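Local atomic coordinates of SrtE1 (Streptomyces coelicolor, PDB entry 5CUW), a protein that acts as a class E sortase transpeptidase, attaching surface proteins to the cell wall after recognising Leu-Ala-x-Thr-Gly or, less readily, Leu-Pro-x-Thr-Gly signals. Residues H44-L48 with Y104-E109; K62-R66 with A92-H98. One frame throughout, in Å; residues are numbered along the deposited sequence.

Contact 1: H44-L48 with Y104-E109; sequences HIPKL and YINKLE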
ATOM      1  N   HIS A  44      -3.618  -6.681  -5.033  1.00 20.51           N
ATOM      2  CA  HIS A  44      -3.129  -7.238  -6.292  1.00 22.75           C
ATOM      3  C   HIS A  44      -2.217  -6.228  -6.972  1.00 25.72           C
ATOM      4  O   HIS A  44      -2.590  -5.074  -7.133  1.00 28.80           O
ATOM      5  CB  HIS A  44      -4.269  -7.587  -7.257  1.00 28.15           C
ATOM      6  CG  HIS A  44      -5.298  -8.522  -6.697  1.00 32.34           C
ATOM      7  ND1 HIS A  44      -5.376  -9.849  -7.065  1.00 28.55           N
ATOM      8  CD2 HIS A  44      -6.314  -8.314  -5.825  1.00 33.46           C
ATOM      9  CE1 HIS A  44      -6.386 -10.420  -6.433  1.00 41.87           C
ATOM     10  NE2 HIS A  44      -6.970  -9.512  -5.673  1.00 37.71           N
ATOM     11  N   ILE A  45      -1.035  -6.662  -7.386  1.00 23.39           N
ATOM     12  CA  ILE A  45      -0.182  -5.825  -8.231  1.00 22.44           C
ATOM     13  C   ILE A  45       0.249  -6.697  -9.401  1.00 23.83           C
ATOM     14  O   ILE A  45       1.279  -7.373  -9.335  1.00 29.75           O
ATOM     15  CB  ILE A  45       1.044  -5.262  -7.477  1.00 24.26           C
ATOM     16  CG1 ILE A  45       0.637  -4.760  -6.089  1.00 27.01           C
ATOM     17  CG2 ILE A  45       1.696  -4.113  -8.257  1.00 21.70           C
ATOM     18  CD1 ILE A  45       1.787  -4.217  -5.287  1.00 27.47           C
ATOM     19  N   PRO A  46      -0.559  -6.693 -10.476  1.00 25.24           N
ATOM     20  CA  PRO A  46      -0.398  -7.565 -11.646  1.00 35.25           C
ATOM     21  C   PRO A  46       0.986  -7.495 -12.285  1.00 30.31           C
ATOM     22  O   PRO A  46       1.476  -8.521 -12.736  1.00 28.40           O
ATOM     23  CB  PRO A  46      -1.469  -7.046 -12.611  1.00 36.12           C
ATOM     24  CG  PRO A  46      -2.532  -6.526 -11.717  1.00 37.01           C
ATOM     25  CD  PRO A  46      -1.801  -5.903 -10.553  1.00 32.30           C
ATOM     26  N   LYS A  47       1.605  -6.325 -12.329  1.00 31.95           N
ATOM     27  CA  LYS A  47       2.916  -6.227 -12.968  1.00 28.58           C
ATOM     28  C   LYS A  47       3.964  -7.028 -12.206  1.00 31.27           C
ATOM     29  O   LYS A  47       4.918  -7.546 -12.799  1.00 36.23           O
ATOM     30  CB  LYS A  47       3.365  -4.768 -13.077  1.00 33.78           C
ATOM     31  CG  LYS A  47       4.658  -4.574 -13.870  1.00 40.68           C
ATOM     32  CD  LYS A  47       5.014  -3.103 -13.923  1.00 44.94           C
ATOM     33  CE  LYS A  47       6.189  -2.816 -14.831  1.00 47.10           C
ATOM     34  NZ  LYS A  47       6.537  -1.366 -14.764  1.00 42.62           N
ATOM     35  N   LEU A  48       3.780  -7.125 -10.892  1.00 28.13           N
ATOM     36  CA  LEU A  48       4.750  -7.764 -10.013  1.00 28.47           C
ATOM     37  C   LEU A  48       4.363  -9.208  -9.655  1.00 30.95           C
ATOM     38  O   LEU A  48       5.059  -9.856  -8.876  1.00 33.77           O
ATOM     39  CB  LEU A  48       4.914  -6.931  -8.732  1.00 27.18           C
ATOM     40  CG  LEU A  48       5.091  -5.418  -8.906  1.00 31.19           C
ATOM     41  CD1 LEU A  48       5.368  -4.731  -7.569  1.00 30.24           C
ATOM     42  CD2 LEU A  48       6.190  -5.106  -9.901  1.00 30.37           C
ATOM     43  N   TYR A 104       9.781  -5.668  -5.270  1.00 24.42           N
ATOM     44  CA  TYR A 104      10.021  -4.954  -6.532  1.00 25.55           C
ATOM     45  C   TYR A 104       9.058  -3.788  -6.799  1.00 29.52           C
ATOM     46  O   TYR A 104       8.772  -3.475  -7.957  1.00 32.07           O
ATOM     47  CB  TYR A 104       9.963  -5.929  -7.700  1.00 30.83           C
ATOM     48  CG  TYR A 104      11.032  -7.001  -7.635  1.00 30.43           C
ATOM     49  CD1 TYR A 104      12.362  -6.702  -7.910  1.00 30.18           C
ATOM     50  CD2 TYR A 104      10.710  -8.302  -7.282  1.00 33.47           C
ATOM     51  CE1 TYR A 104      13.344  -7.686  -7.850  1.00 32.70           C
ATOM     52  CE2 TYR A 104      11.678  -9.291  -7.214  1.00 41.11           C
ATOM     53  CZ  TYR A 104      12.990  -8.976  -7.498  1.00 42.00           C
ATOM     54  OH  TYR A 104      13.938  -9.964  -7.423  1.00 39.45           O
ATOM     55  N   ILE A 105       8.558  -3.136  -5.753  1.00 24.80           N
ATOM     56  CA  ILE A 105       7.645  -2.020  -5.996  1.00 27.06           C
ATOM     57  C   ILE A 105       8.383  -0.845  -6.644  1.00 27.26           C
ATOM     58  O   ILE A 105       7.751   0.047  -7.189  1.00 26.08           O
ATOM     59  CB  ILE A 105       6.905  -1.536  -4.705  1.00 24.49           C
ATOM     60  CG1 ILE A 105       7.865  -0.956  -3.661  1.00 24.76           C
ATOM     61  CG2 ILE A 105       6.053  -2.674  -4.121  1.00 30.58           C
ATOM     62  CD1 ILE A 105       7.125  -0.254  -2.460  1.00 20.60           C
ATOM     63  N   ASN A 106       9.717  -0.867  -6.641  1.00 26.47           N
ATOM     64  CA  ASN A 106      10.460   0.170  -7.344  1.00 30.76           C
ATOM     65  C   ASN A 106      10.479  -0.066  -8.849  1.00 37.83           C
ATOM     66  O   ASN A 106      11.061   0.721  -9.583  1.00 30.94           O
ATOM     67  CB  ASN A 106      11.893   0.278  -6.819  1.00 29.49           C
ATOM     68  CG  ASN A 106      12.679  -1.008  -6.976  1.00 35.50           C
ATOM     69  OD1 ASN A 106      12.114  -2.101  -7.031  1.00 37.40           O
ATOM     70  ND2 ASN A 106      13.996  -0.883  -7.034  1.00 39.42           N
ATOM     71  N   LYS A 107       9.832  -1.136  -9.309  1.00 25.38           N
ATOM     72  CA  LYS A 107       9.742  -1.387 -10.748  1.00 32.44           C
ATOM     73  C   LYS A 107       8.407  -0.897 -11.310  1.00 33.50           C
ATOM     74  O   LYS A 107       8.156  -0.961 -12.515  1.00 32.93           O
ATOM     75  CB  LYS A 107       9.941  -2.867 -11.052  1.00 31.49           C
ATOM     76  CG  LYS A 107      11.347  -3.361 -10.756  1.00 43.48           C
ATOM     77  CD  LYS A 107      12.388  -2.503 -11.466  1.00 58.21           C
ATOM     78  CE  LYS A 107      13.808  -3.006 -11.218  1.00 65.84           C
ATOM     79  NZ  LYS A 107      14.843  -2.014 -11.653  1.00 63.91           N
ATOM     80  N   LEU A 108       7.554  -0.394 -10.431  1.00 25.26           N
ATOM     81  CA  LEU A 108       6.310   0.230 -10.860  1.00 22.67           C
ATOM     82  C   LEU A 108       6.570   1.544 -11.598  1.00 27.75           C
ATOM     83  O   LEU A 108       7.432   2.321 -11.202  1.00 39.32           O
ATOM     84  CB  LEU A 108       5.411   0.478  -9.658  1.00 25.20           C
ATOM     85  CG  LEU A 108       4.903  -0.829  -9.053  1.00 28.80           C
ATOM     86  CD1 LEU A 108       4.008  -0.576  -7.853  1.00 28.11           C
ATOM     87  CD2 LEU A 108       4.182  -1.629 -10.127  1.00 23.60           C
ATOM     88  N   GLU A 109       5.804   1.774 -12.659  1.00 31.31           N
ATOM     89  CA  GLU A 109       5.889   2.985 -13.462  1.00 33.76           C
ATOM     90  C   GLU A 109       4.535   3.676 -13.454  1.00 32.46           C
ATOM     91  O   GLU A 109       3.521   3.022 -13.237  1.00 30.26           O
ATOM     92  CB  GLU A 109       6.308   2.645 -14.890  1.00 35.25           C
ATOM     93  CG  GLU A 109       7.710   2.085 -14.982  1.00 46.68           C
ATOM     94  CD  GLU A 109       8.074   1.658 -16.388  1.00 60.90           C
ATOM     95  OE1 GLU A 109       7.154   1.361 -17.182  1.00 60.66           O
ATOM     96  OE2 GLU A 109       9.283   1.620 -16.694  1.00 72.16           O
TER
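Leu48 and Leu108 meet through their CD2 methyls, 4.0 Å apart, in the apolar half of this contact. The two side chains cross at about a right angle. The same methyl of Leu108 also touches Ile45, whose CG2 branch lies 4.0 Å from Leu108 CD2. One methyl of Leu108 thus serves two partners, Ile45 at the end of strand 39-45 and Leu48 just beyond it. In Ile45 it is CG2 that stands anti to the backbone N, which leaves it as the branch that reaches Leu108. The other methyl of Leu48, CD1, packs on the 3-10 segment and lies 4.1 Å from Ile105 CG2. Both methyls of Leu48 also border the carbonyl oxygen of Tyr104. Behind the contact, Ile105 packs on Leu160 and Thr162 of strand 156-164 and on Met173 and Val175 of strand 171-184, strands of the sortase beta-barrel.

The polar half belongs to Lys47. Its CG is anti to the backbone N (chi1 -174°) and the chain beyond is extended, which carries the amine past Leu108 to Lys107 O. NZ donates a hydrogen bond to this oxygen, 2.8 Å away. The donor lies in the carbonyl plane, at a C=O...N angle of 156°.

A third kind of interaction is ionic. Lys47 NZ forms a long salt bridge with Glu109 OE1 at 3.7 Å, and the two side chains cross at about a right angle. Asp112 gives the amine a second carboxylate partner, and its OD2 also accepts the backbone N-H of Glu109.

One carbonyl oxygen and two carboxylates, that of Glu109 at long range, thus face one lysine amine. This setting would probably stabilise its positive charge. The chemistry implies a contact with two sides: leucine and isoleucine methyls pack inside, and toward the surface the lysine amine bonds Lys107 O and faces Glu109.

Contact 2: K62-R66 with A92-H98; sequences KVLDR and AGHRNTH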
ATOM      1  N   LYS A  62       2.545 -10.639  13.972  1.00 29.27           N
ATOM      2  CA  LYS A  62       1.169 -11.033  13.648  1.00 32.40           C
ATOM      3  C   LYS A  62       0.781 -10.783  12.194  1.00 29.96           C
ATOM      4  O   LYS A  62      -0.188 -11.369  11.704  1.00 32.00           O
ATOM      5  CB  LYS A  62       0.168 -10.305  14.559  1.00 41.26           C
ATOM      6  CG  LYS A  62       0.283 -10.657  16.035  1.00 60.72           C
ATOM      7  CD  LYS A  62      -0.835 -10.010  16.861  1.00 74.25           C
ATOM      8  CE  LYS A  62      -0.750  -8.484  16.846  1.00 81.87           C
ATOM      9  NZ  LYS A  62      -1.755  -7.846  17.752  1.00 83.23           N
ATOM     10  N   VAL A  63       1.527  -9.920  11.506  1.00 29.14           N
ATOM     11  CA  VAL A  63       1.154  -9.511  10.160  1.00 29.23           C
ATOM     12  C   VAL A  63       2.296  -9.692   9.146  1.00 30.77           C
ATOM     13  O   VAL A  63       2.241 -10.610   8.332  1.00 25.07           O
ATOM     14  CB  VAL A  63       0.668  -8.049  10.146  1.00 29.77           C
ATOM     15  CG1 VAL A  63       0.423  -7.574   8.715  1.00 20.74           C
ATOM     16  CG2 VAL A  63      -0.609  -7.915  11.007  1.00 22.73           C
ATOM     17  N   LEU A  64       3.324  -8.841   9.188  1.00 26.16           N
ATOM     18  CA  LEU A  64       4.363  -8.899   8.147  1.00 27.61           C
ATOM     19  C   LEU A  64       5.103 -10.239   8.111  1.00 32.80           C
ATOM     20  O   LEU A  64       5.379 -10.759   7.035  1.00 31.82           O
ATOM     21  CB  LEU A  64       5.378  -7.762   8.316  1.00 24.95           C
ATOM     22  CG  LEU A  64       4.820  -6.368   8.612  1.00 35.10           C
ATOM     23  CD1 LEU A  64       5.962  -5.364   8.725  1.00 38.61           C
ATOM     24  CD2 LEU A  64       3.812  -5.940   7.552  1.00 32.49           C
ATOM     25  N   ASP A  65       5.429 -10.806   9.270  1.00 24.58           N
ATOM     26  CA  ASP A  65       6.114 -12.094   9.273  1.00 27.42           C
ATOM     27  C   ASP A  65       5.164 -13.242   8.930  1.00 38.40           C
ATOM     28  O   ASP A  65       5.584 -14.387   8.828  1.00 33.57           O
ATOM     29  CB  ASP A  65       6.783 -12.369  10.623  1.00 30.56           C
ATOM     30  CG  ASP A  65       7.987 -11.480  10.860  1.00 39.69           C
ATOM     31  OD1 ASP A  65       8.333 -10.689   9.953  1.00 34.80           O
ATOM     32  OD2 ASP A  65       8.594 -11.572  11.948  1.00 42.01           O
ATOM     33  N   ARG A  66       3.886 -12.933   8.748  1.00 32.39           N
ATOM     34  CA  ARG A  66       2.929 -13.953   8.354  1.00 28.60           C
ATOM     35  C   ARG A  66       2.709 -13.893   6.849  1.00 29.51           C
ATOM     36  O   ARG A  66       1.813 -14.537   6.319  1.00 31.90           O
ATOM     37  CB  ARG A  66       1.608 -13.773   9.100  1.00 31.08           C
ATOM     38  CG  ARG A  66       1.754 -13.801  10.613  1.00 35.35           C
ATOM     39  CD  ARG A  66       2.445 -15.073  11.074  1.00 42.93           C
ATOM     40  NE  ARG A  66       1.790 -16.257  10.528  1.00 53.99           N
ATOM     41  CZ  ARG A  66       2.308 -17.481  10.532  1.00 45.92           C
ATOM     42  NH1 ARG A  66       3.505 -17.710  11.057  1.00 48.20           N
ATOM     43  NH2 ARG A  66       1.625 -18.479  10.003  1.00 46.29           N
ATOM     44  N   ALA A  92       2.221  -1.332   4.663  1.00 16.86           N
ATOM     45  CA  ALA A  92       3.619  -1.721   4.817  1.00 26.81           C
ATOM     46  C   ALA A  92       3.777  -3.201   4.499  1.00 26.63           C
ATOM     47  O   ALA A  92       2.926  -4.017   4.867  1.00 24.41           O
ATOM     48  CB  ALA A  92       4.115  -1.424   6.222  1.00 19.37           C
ATOM     49  N   GLY A  93       4.864  -3.535   3.810  1.00 20.84           N
ATOM     50  CA  GLY A  93       5.166  -4.915   3.470  1.00 18.83           C
ATOM     51  C   GLY A  93       6.657  -5.189   3.447  1.00 32.08           C
ATOM     52  O   GLY A  93       7.457  -4.276   3.269  1.00 25.25           O
ATOM     53  N   HIS A  94       7.032  -6.451   3.624  1.00 29.36           N
ATOM     54  CA  HIS A  94       8.433  -6.858   3.591  1.00 21.44           C
ATOM     55  C   HIS A  94       9.062  -6.673   2.212  1.00 26.68           C
ATOM     56  O   HIS A  94       8.420  -6.913   1.176  1.00 26.82           O
ATOM     57  CB  HIS A  94       8.577  -8.336   3.995  1.00 22.50           C
ATOM     58  CG  HIS A  94       8.711  -8.563   5.469  1.00 37.17           C
ATOM     59  ND1 HIS A  94       9.343  -7.671   6.309  1.00 45.02           N
ATOM     60  CD2 HIS A  94       8.298  -9.585   6.253  1.00 29.02           C
ATOM     61  CE1 HIS A  94       9.313  -8.134   7.545  1.00 38.55           C
ATOM     62  NE2 HIS A  94       8.686  -9.297   7.538  1.00 35.38           N
ATOM     63  N   ARG A  95      10.339  -6.316   2.214  1.00 25.64           N
ATOM     64  CA  ARG A  95      11.123  -6.233   0.987  1.00 29.04           C
ATOM     65  C   ARG A  95      11.751  -7.589   0.656  1.00 30.88           C
ATOM     66  O   ARG A  95      11.892  -7.933  -0.515  1.00 33.01           O
ATOM     67  CB  ARG A  95      12.218  -5.169   1.122  1.00 29.92           C
ATOM     68  CG  ARG A  95      13.020  -4.885  -0.159  1.00 27.15           C
ATOM     69  CD  ARG A  95      12.312  -3.834  -1.020  1.00 25.73           C
ATOM     70  NE  ARG A  95      12.998  -3.619  -2.296  1.00 33.80           N
ATOM     71  CZ  ARG A  95      14.014  -2.783  -2.465  1.00 35.93           C
ATOM     72  NH1 ARG A  95      14.463  -2.070  -1.439  1.00 28.74           N
ATOM     73  NH2 ARG A  95      14.588  -2.662  -3.659  1.00 29.17           N
ATOM     74  N   ASN A  96      12.127  -8.358   1.677  1.00 28.04           N
ATOM     75  CA  ASN A  96      13.003  -9.514   1.449  1.00 28.93           C
ATOM     76  C   ASN A  96      12.704 -10.875   2.089  1.00 44.09           C
ATOM     77  O   ASN A  96      13.453 -11.824   1.854  1.00 52.25           O
ATOM     78  CB  ASN A  96      14.421  -9.149   1.867  1.00 36.16           C
ATOM     79  CG  ASN A  96      15.088  -8.243   0.882  1.00 42.33           C
ATOM     80  OD1 ASN A  96      15.351  -7.081   1.180  1.00 41.82           O
ATOM     81  ND2 ASN A  96      15.367  -8.765  -0.314  1.00 44.18           N
ATOM     82  N   THR A  97      11.668 -10.994   2.905  1.00 40.69           N
ATOM     83  CA  THR A  97      11.339 -12.309   3.460  1.00 39.00           C
ATOM     84  C   THR A  97       9.851 -12.562   3.365  1.00 34.45           C
ATOM     85  O   THR A  97       9.110 -11.716   2.871  1.00 32.65           O
ATOM     86  CB  THR A  97      11.769 -12.461   4.935  1.00 44.78           C
ATOM     87  OG1 THR A  97      11.093 -11.480   5.734  1.00 49.93           O
ATOM     88  CG2 THR A  97      13.273 -12.287   5.083  1.00 47.78           C
ATOM     89  N   HIS A  98       9.434 -13.739   3.830  1.00 29.01           N
ATOM     90  CA  HIS A  98       8.025 -14.111   3.927  1.00 31.73           C
ATOM     91  C   HIS A  98       7.187 -13.704   2.725  1.00 28.08           C
ATOM     92  O   HIS A  98       6.205 -12.975   2.859  1.00 31.73           O
ATOM     93  CB  HIS A  98       7.426 -13.513   5.202  1.00 34.65           C
ATOM     94  CG  HIS A  98       7.978 -14.121   6.455  1.00 38.84           C
ATOM     95  ND1 HIS A  98       8.884 -13.468   7.265  1.00 36.83           N
ATOM     96  CD2 HIS A  98       7.790 -15.343   7.010  1.00 33.73           C
ATOM     97  CE1 HIS A  98       9.213 -14.251   8.277  1.00 30.08           C
ATOM     98  NE2 HIS A  98       8.561 -15.394   8.149  1.00 42.04           N
TER
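His94 and Asp65 form the tight part of this contact. His94 NE2 donates to Asp65 OD1 at 2.8 Å, with an N-H...O angle of 170°. The acceptor lies in the ring plane, and carboxylate and ring are nearly coplanar. Leu64 CB lies over one face of the ring, toward its rim, in a CH-pi contact 4.0 Å from the His94 centroid. Thr97 OG1 lies over the opposite face. Deeper in, Leu64 CD2 packs against Ala92 O at 3.4 Å. An alanine in place of His94, a probable active-site residue, would remove the ring and would probably leave Asp65 OD1 without its donor and Leu64 CB without an aromatic face.

The outer side is looser. Exposed His98 lays its ring over the backbone of Asp65, and Asp65 O sits above one face. Asp65 CB makes a CH-pi contact 4.2 Å from the His98 centroid. No hydrogen bond crosses here; within its own loop, His98 ND1 pairs weakly with Thr97 OG1.

The contact joins the end of helix 60-64 to the loop leaving strand 87-92. Backbone hydrogen bonds tie Ala92 to Gly70 of strand 69-71 and Gly93 to Thr161 of strand 156-164, which holds Cys163, the probable active-site cysteine.

In the fold
From the N terminus, strand 39-45 ends within 44-48, the first half of contact 1. The chain then passes through strand 50-56 and helix 60-64, where 62-66 opens contact 2. Strands 69-71 and 87-92 follow before 92-98 closes that inner loop. A few residues later 104-109 closes the outer one, so contact 2 is nested within contact 1. Their centres are about 16 Å apart, and they touch where Asn106 packs against Arg95. Both second halves belong to the long connection between strands 87-92 and 113-117. Contact 1 ties it to the end of strand 39-45, and contact 2 to helix 60-64, all within the sortase domain.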